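Local coordinates for pyruvate formate-lyase 2 (Archaeoglobus fulgidus, PDB 2F3O), which is a glycyl radical enzyme related to pyruvate formate-lyase and glycerol dehydratase, probably a lyase, whose own reaction is unknown, at residues 668-673 / 771-776; 691-696 / 721-726; 728-733 / 767-772. All blocks are in the same frame, centred on the assembly; numbering follows the deposited sequence.

Contact 1 of 3, residues 668-673 / 771-776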
# COMPACT_ATOMS: atom_id res chain seq x y z
N GLU A 668 -51.88 15.68 18.47
CA GLU A 668 -52.04 16.31 17.15
C GLU A 668 -51.68 15.22 16.16
O GLU A 668 -50.71 14.47 16.38
CB GLU A 668 -51.12 17.50 16.96
CG GLU A 668 -50.79 18.21 18.25
CD GLU A 668 -51.97 18.97 18.79
OE1 GLU A 668 -52.76 19.49 17.97
OE2 GLU A 668 -52.10 19.05 20.03
N GLY A 669 -52.44 15.13 15.08
CA GLY A 669 -52.52 13.87 14.36
C GLY A 669 -51.44 13.51 13.38
O GLY A 669 -50.27 13.83 13.54
N VAL A 670 -51.86 12.82 12.34
CA VAL A 670 -50.94 12.11 11.47
C VAL A 670 -50.01 13.00 10.62
O VAL A 670 -48.82 12.67 10.47
CB VAL A 670 -51.70 11.02 10.70
CG1 VAL A 670 -51.27 10.92 9.27
CG2 VAL A 670 -51.54 9.70 11.43
N THR A 671 -50.52 14.14 10.14
CA THR A 671 -49.66 15.11 9.44
C THR A 671 -48.61 15.66 10.41
O THR A 671 -47.44 15.75 10.07
CB THR A 671 -50.49 16.24 8.76
OG1 THR A 671 -51.11 15.74 7.58
CG2 THR A 671 -49.64 17.44 8.39
N ALA A 672 -49.02 15.95 11.64
CA ALA A 672 -48.12 16.44 12.68
C ALA A 672 -47.03 15.44 13.11
O ALA A 672 -45.97 15.84 13.60
CB ALA A 672 -48.91 16.92 13.89
N VAL A 673 -47.31 14.15 12.94
CA VAL A 673 -46.30 13.11 13.20
C VAL A 673 -45.20 13.19 12.15
O VAL A 673 -44.00 13.14 12.46
CB VAL A 673 -46.93 11.70 13.19
CG1 VAL A 673 -45.87 10.66 13.26
CG2 VAL A 673 -47.86 11.55 14.35
N ARG A 771 -51.93 2.05 18.23
CA ARG A 771 -51.28 3.11 17.45
C ARG A 771 -52.11 3.58 16.25
O ARG A 771 -51.67 4.41 15.46
CB ARG A 771 -49.89 2.65 17.01
CG ARG A 771 -48.94 2.41 18.18
CD ARG A 771 -47.58 1.91 17.73
NE ARG A 771 -46.93 2.93 16.93
CZ ARG A 771 -46.15 3.88 17.43
NH1 ARG A 771 -45.89 3.92 18.73
NH2 ARG A 771 -45.62 4.78 16.62
N ILE A 772 -53.32 3.03 16.13
CA ILE A 772 -54.25 3.42 15.08
C ILE A 772 -54.74 4.83 15.35
O ILE A 772 -55.32 5.12 16.39
CB ILE A 772 -55.44 2.45 15.00
CG1 ILE A 772 -54.95 1.05 14.61
CG2 ILE A 772 -56.45 2.92 13.99
CD1 ILE A 772 -55.98 -0.05 14.80
N SER A 773 -54.46 5.71 14.40
CA SER A 773 -54.69 7.13 14.57
C SER A 773 -55.94 7.58 13.83
O SER A 773 -56.33 6.98 12.83
CB SER A 773 -53.44 7.90 14.11
OG SER A 773 -53.63 9.30 14.12
N CYS A 774 -56.56 8.65 14.34
CA CYS A 774 -57.76 9.28 13.75
C CYS A 774 -57.59 10.73 13.29
O CYS A 774 -58.19 11.14 12.29
CB CYS A 774 -58.92 9.21 14.72
SG CYS A 774 -59.44 7.54 14.99
N ARG A 775 -56.79 11.52 14.03
CA ARG A 775 -56.55 12.92 13.67
C ARG A 775 -55.75 13.04 12.35
O ARG A 775 -54.89 12.21 12.04
CB ARG A 775 -55.84 13.71 14.80
CG ARG A 775 -56.55 13.91 16.12
CD ARG A 775 -57.56 15.05 16.12
NE ARG A 775 -58.21 15.22 17.43
CZ ARG A 775 -59.13 14.39 17.98
NH1 ARG A 775 -59.54 13.28 17.36
NH2 ARG A 775 -59.64 14.68 19.18
N ILE A 776 -56.05 14.13 11.64
CA ILE A 776 -55.55 14.53 10.30
C ILE A 776 -55.70 13.48 9.17
O ILE A 776 -56.01 12.31 9.37
CB ILE A 776 -54.18 15.31 10.31
CG1 ILE A 776 -53.88 15.89 11.70
CG2 ILE A 776 -54.24 16.50 9.33
CD1 ILE A 776 -52.57 16.67 11.82
OXT ILE A 776 -55.55 13.79 7.99
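The backbone N-H of Val670 is hydrogen-bonded to the carbonyl O of Arg775. Val670 N lies 3.1 Å from Arg775 O, and the angle at the hydrogen is 164°, so the bond is fairly straight. The donor stands well above the carbonyl plane of Arg775, about 56° out of it. The CA atoms of Gly669 and Arg775 are 4.2 Å apart. Gly669 has no side chain there, and the CB of Arg775 packs directly on its CA. Beyond CB the arginine turns away from the helix.

The side chain of Ile776 lies over the first residues of helix 670-677. Ile776 CG1 is 3.6 Å from Gly669 CA. Ile776 CD1 reaches on to Ala672 N, also at 3.6 Å. Ile776 CG2 meets Thr671 OG1 at 3.7 Å. The side chains of Thr671 and Ile776 cross at about a right angle. Beside the Val670 N bond, Val670 CG2 touches Ser773 OG at 3.4 Å. With chi1 at 174° the hydroxyl of Ser773 swings away from its own N and toward Val670 CG2.

The second shell fixes both partners. The backbone of Ser773 is hydrogen-bonded to Asn694 and Ser696 of strand 692-696. Val670 rests on Ile693 and Leu695 of the same strand and on Leu711 of helix 704-717. Arg771 NH1 is held by Pro661 O and Thr663 OG1.

Gly669 is the N-cap residue of helix 670-677. Val670 N belongs to the first turn, where N-H groups have no acceptor within the helix. The C-terminal carboxylate of Ile776 lies near this helix end, which may be electrostatically favourable. The C-terminal tail, tied through Ser773 to edge strand 692-696 of the five-stranded mixed sheet, thus supplies an acceptor to the N terminus of helix 670-677, which packs on that strand.

Contact 2 of 3, residues 691-696 / 721-726; sequences LTINLS and MHVQFN
Ile693 N donates to Gln724 O at 2.7 Å, and the bond is almost perfectly straight (178°). It is one of the backbone bonds joining the parallel strands 692-696 and 722-728. At the start of the pair a side chain takes over: Leu691 N donates to His722 ND1 at 3.1 Å, in the plane of the imidazole ring. Here ND1 is the acceptor.

Thr692, Asn694, Gln724 and Asn726 share one face of the sheet. Gln724 NE2 donates to Thr692 OG1 at 3.0 Å, while its OE1 is bonded to Arg749 NE. The glutamine chain is extended beyond CG, which carries its amide to the threonine. Asn726 ND2 gives a hydrogen bond to Asn694 OD1 at 3.1 Å, from above the carbonyl plane. The two amide planes are turned 54° apart. Asn726 OD1 accepts a hydrogen bond from Arg749 N.

On the other face Ile693 CB lies 3.7 Å from Phe725 CD2, and the two side chains run side by side. Helices 670-677 and 704-717 pack on this apolar face.

Gln724 and Asn726 thus have both amide ends engaged, which sets their orientation. They also tie this strand pair to Arg749, three residues before Gly752, the predicted radical site, unmodified in this structure.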
# COMPACT_ATOMS: atom_id res chain seq x y z
N LEU A 691 -40.38 4.83 9.63
CA LEU A 691 -41.56 5.57 10.06
C LEU A 691 -42.83 4.83 9.64
O LEU A 691 -43.09 4.65 8.45
CB LEU A 691 -41.55 6.98 9.48
CG LEU A 691 -42.80 7.82 9.72
CD1 LEU A 691 -42.99 8.05 11.21
CD2 LEU A 691 -42.72 9.13 8.96
N THR A 692 -43.63 4.41 10.63
CA THR A 692 -44.90 3.73 10.35
C THR A 692 -46.09 4.59 10.73
O THR A 692 -46.20 5.03 11.87
CB THR A 692 -45.02 2.48 11.19
OG1 THR A 692 -43.77 1.81 11.20
CG2 THR A 692 -46.10 1.58 10.63
N ILE A 693 -47.00 4.81 9.78
CA ILE A 693 -48.20 5.60 10.05
C ILE A 693 -49.47 4.74 10.03
O ILE A 693 -49.85 4.20 8.99
CB ILE A 693 -48.29 6.80 9.07
CG1 ILE A 693 -47.24 7.84 9.44
CG2 ILE A 693 -49.67 7.45 9.11
CD1 ILE A 693 -47.27 8.18 10.91
N ASN A 694 -50.10 4.58 11.19
CA ASN A 694 -51.29 3.73 11.30
C ASN A 694 -52.58 4.53 11.29
O ASN A 694 -52.81 5.38 12.15
CB ASN A 694 -51.24 2.87 12.55
CG ASN A 694 -50.20 1.79 12.47
OD1 ASN A 694 -49.44 1.72 11.51
ND2 ASN A 694 -50.15 0.93 13.48
N LEU A 695 -53.43 4.25 10.30
CA LEU A 695 -54.65 5.00 10.09
C LEU A 695 -55.87 4.09 10.18
O LEU A 695 -55.86 2.96 9.68
CB LEU A 695 -54.62 5.68 8.72
CG LEU A 695 -53.78 6.94 8.60
CD1 LEU A 695 -53.64 7.33 7.15
CD2 LEU A 695 -54.40 8.07 9.40
N SER A 696 -56.92 4.59 10.84
CA SER A 696 -58.25 3.97 10.87
C SER A 696 -58.85 4.06 9.47
O SER A 696 -58.65 5.06 8.78
CB SER A 696 -59.13 4.72 11.89
OG SER A 696 -60.50 4.38 11.80
N MET A 721 -37.21 10.17 5.18
CA MET A 721 -36.49 9.16 4.39
C MET A 721 -37.44 8.06 3.97
O MET A 721 -37.49 7.67 2.80
CB MET A 721 -35.33 8.56 5.19
CG MET A 721 -34.48 7.57 4.37
SD MET A 721 -32.94 7.07 5.16
CE MET A 721 -31.99 8.57 5.09
N HIS A 722 -38.20 7.56 4.92
CA HIS A 722 -39.04 6.42 4.67
C HIS A 722 -40.39 6.59 5.35
O HIS A 722 -40.45 7.13 6.45
CB HIS A 722 -38.29 5.16 5.10
CG HIS A 722 -39.16 4.01 5.52
ND1 HIS A 722 -39.69 3.90 6.79
CD2 HIS A 722 -39.54 2.90 4.85
CE1 HIS A 722 -40.39 2.78 6.88
NE2 HIS A 722 -40.32 2.15 5.72
N VAL A 723 -41.46 6.18 4.69
CA VAL A 723 -42.77 6.14 5.33
C VAL A 723 -43.46 4.86 4.90
O VAL A 723 -43.25 4.38 3.78
CB VAL A 723 -43.62 7.40 5.00
CG1 VAL A 723 -44.21 7.37 3.59
CG2 VAL A 723 -44.72 7.59 6.03
N GLN A 724 -44.25 4.28 5.80
CA GLN A 724 -45.11 3.17 5.43
C GLN A 724 -46.44 3.28 6.14
O GLN A 724 -46.54 3.79 7.27
CB GLN A 724 -44.44 1.83 5.76
CG GLN A 724 -44.14 1.66 7.21
CD GLN A 724 -43.60 0.31 7.52
OE1 GLN A 724 -43.16 -0.42 6.63
NE2 GLN A 724 -43.62 -0.04 8.80
N PHE A 725 -47.48 2.78 5.49
CA PHE A 725 -48.84 2.95 5.98
C PHE A 725 -49.58 1.68 6.33
O PHE A 725 -49.40 0.63 5.72
CB PHE A 725 -49.65 3.66 4.93
CG PHE A 725 -49.23 5.08 4.70
CD1 PHE A 725 -48.61 5.45 3.50
CD2 PHE A 725 -49.49 6.06 5.66
CE1 PHE A 725 -48.25 6.76 3.27
CE2 PHE A 725 -49.12 7.37 5.44
CZ PHE A 725 -48.50 7.73 4.25
N ASN A 726 -50.44 1.81 7.33
CA ASN A 726 -51.38 0.76 7.68
C ASN A 726 -52.81 1.28 7.65
O ASN A 726 -53.12 2.31 8.25
CB ASN A 726 -51.09 0.25 9.08
CG ASN A 726 -50.19 -0.94 9.08
OD1 ASN A 726 -50.17 -1.72 8.12
ND2 ASN A 726 -49.42 -1.10 10.15

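Contact 3 of 3, residues 728-733 / 767-772; sequences LKEDLL and EVIRRI
Ile772 reaches from the end of one segment to Leu728, Glu730 and Leu733 of the other. Its CB points toward them. Ile772 CG1 is anti to the carbonyl carbon (chi1 -64°) and lies 3.9 Å from Leu728 CD1. Ile772 CG2 packs on the backbone N of Ser696 in strand 692-696. The chain runs on extended from CG1 to CD1. Ile772 CD1 is 3.9 Å from Leu728 CB and also 3.9 Å from Leu733 CD1. Glu730 CB lies a little further off, at 4.3 Å from Ile772 CD1. Leu733 and Ile772 approach tip to tip, whereas Leu728 is met at a slant.

Ile769, three residues earlier, completes the grip on Leu733. Ile769 CG1 is 3.9 Å from Leu733 CD1, and the two side chains slide past each other in opposite directions. One residue earlier, Val768 CG2 touches Leu728 CD1 at 3.8 Å, crossing it at about a right angle. Near the outer edge Ile769 CG2 lies by OE2 of Glu730, which is exposed.

The contact is apolar packing. It joins the end of helix 762-770 to the end of strand 722-728 and the first turn of helix 730-738. Val748 of strand 747-749 touches both Leu728 and Val768.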
# COMPACT_ATOMS: atom_id res chain seq x y z
N LEU A 728 -56.18 -0.02 8.97
CA LEU A 728 -56.61 -1.05 9.88
C LEU A 728 -58.02 -0.80 10.43
O LEU A 728 -58.36 0.33 10.82
CB LEU A 728 -55.64 -1.12 11.05
CG LEU A 728 -54.18 -1.33 10.65
CD1 LEU A 728 -53.26 -1.17 11.86
CD2 LEU A 728 -54.02 -2.69 9.96
N LYS A 729 -58.81 -1.87 10.46
CA LYS A 729 -60.15 -1.86 11.03
C LYS A 729 -60.02 -2.56 12.37
O LYS A 729 -59.75 -3.76 12.42
CB LYS A 729 -61.11 -2.59 10.10
CG LYS A 729 -60.83 -2.29 8.63
CD LYS A 729 -61.91 -2.72 7.68
CE LYS A 729 -61.67 -2.09 6.31
NZ LYS A 729 -62.54 -2.65 5.24
N GLU A 730 -60.19 -1.80 13.44
CA GLU A 730 -59.83 -2.23 14.79
C GLU A 730 -60.50 -3.52 15.29
O GLU A 730 -59.84 -4.41 15.83
CB GLU A 730 -60.07 -1.07 15.76
CG GLU A 730 -59.74 -1.38 17.20
CD GLU A 730 -59.64 -0.12 18.01
OE1 GLU A 730 -59.54 0.96 17.39
OE2 GLU A 730 -59.68 -0.21 19.26
N ASP A 731 -61.80 -3.65 15.10
CA ASP A 731 -62.49 -4.85 15.57
C ASP A 731 -62.32 -6.09 14.66
O ASP A 731 -62.64 -7.20 15.08
CB ASP A 731 -63.96 -4.59 15.92
CG ASP A 731 -64.74 -3.94 14.79
OD1 ASP A 731 -65.88 -3.48 15.05
OD2 ASP A 731 -64.21 -3.87 13.64
N LEU A 732 -61.82 -5.90 13.43
CA LEU A 732 -61.35 -7.04 12.64
C LEU A 732 -60.11 -7.63 13.31
O LEU A 732 -59.97 -8.85 13.39
CB LEU A 732 -61.00 -6.65 11.20
CG LEU A 732 -62.06 -6.31 10.16
CD1 LEU A 732 -61.44 -6.33 8.77
CD2 LEU A 732 -63.24 -7.28 10.21
N LEU A 733 -59.23 -6.74 13.79
CA LEU A 733 -58.01 -7.13 14.49
C LEU A 733 -58.34 -7.74 15.85
O LEU A 733 -57.66 -8.66 16.30
CB LEU A 733 -57.07 -5.93 14.67
CG LEU A 733 -56.58 -5.17 13.44
CD1 LEU A 733 -55.98 -3.85 13.86
CD2 LEU A 733 -55.56 -5.96 12.65
N GLU A 767 -49.91 -3.25 20.58
CA GLU A 767 -49.25 -2.06 20.08
C GLU A 767 -49.77 -1.59 18.72
O GLU A 767 -50.01 -0.41 18.54
CB GLU A 767 -47.75 -2.30 20.03
CG GLU A 767 -47.06 -2.03 21.33
CD GLU A 767 -46.46 -0.65 21.35
OE1 GLU A 767 -45.95 -0.20 20.29
OE2 GLU A 767 -46.49 -0.00 22.42
N VAL A 768 -49.93 -2.50 17.76
CA VAL A 768 -50.48 -2.10 16.46
C VAL A 768 -51.94 -1.62 16.58
O VAL A 768 -52.35 -0.69 15.88
CB VAL A 768 -50.28 -3.18 15.32
CG1 VAL A 768 -49.88 -4.50 15.88
CG2 VAL A 768 -51.50 -3.35 14.46
N ILE A 769 -52.69 -2.21 17.52
CA ILE A 769 -54.06 -1.76 17.78
C ILE A 769 -54.09 -0.36 18.39
O ILE A 769 -54.79 0.52 17.88
CB ILE A 769 -54.86 -2.80 18.60
CG1 ILE A 769 -55.32 -3.95 17.69
CG2 ILE A 769 -56.10 -2.17 19.24
CD1 ILE A 769 -55.71 -5.21 18.43
N ARG A 770 -53.29 -0.13 19.43
CA ARG A 770 -53.25 1.18 20.10
C ARG A 770 -52.65 2.34 19.31
O ARG A 770 -52.83 3.50 19.68
CB ARG A 770 -52.54 1.08 21.44
CG ARG A 770 -53.34 0.38 22.49
CD ARG A 770 -52.64 0.44 23.81
NE ARG A 770 -52.86 -0.78 24.57
CZ ARG A 770 -52.50 -0.94 25.84
NH1 ARG A 770 -51.91 0.06 26.49
NH2 ARG A 770 -52.73 -2.09 26.46
N ARG A 771 -51.93 2.05 18.23
CA ARG A 771 -51.28 3.11 17.45
C ARG A 771 -52.11 3.58 16.25
O ARG A 771 -51.67 4.41 15.46
CB ARG A 771 -49.89 2.65 17.01
CG ARG A 771 -48.94 2.41 18.18
CD ARG A 771 -47.58 1.91 17.73
NE ARG A 771 -46.93 2.93 16.93
CZ ARG A 771 -46.15 3.88 17.43
NH1 ARG A 771 -45.89 3.92 18.73
NH2 ARG A 771 -45.62 4.78 16.62
N ILE A 772 -53.32 3.03 16.13
CA ILE A 772 -54.25 3.42 15.08
C ILE A 772 -54.74 4.83 15.35
O ILE A 772 -55.32 5.12 16.39
CB ILE A 772 -55.44 2.45 15.00
CG1 ILE A 772 -54.95 1.05 14.61
CG2 ILE A 772 -56.45 2.92 13.99
CD1 ILE A 772 -55.98 -0.05 14.80

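How the contacts relate
Following the chain, residues 668-673 come first and open the longest loop, which contact 1 closes only at the C-terminal residues 771-776. Only contact 2 lies wholly inside that span. It closes a short crossover through helices 697-700 and 704-717, joining two neighbouring parallel strands. The second strand runs straight into contact 3, which follows in series and closes a loop over strands 747-749 and 754-756. Contacts 1 and 3 end on the same piece of chain and share Arg771 and Ile772. Leu695 O and Leu728 N, 3.1 Å apart, link contact 2 to contact 3. Together they tie helices 670-677, 730-738 and 762-770 and the C-terminal tail to strands 692-696 and 722-728 of the five-stranded mixed sheet.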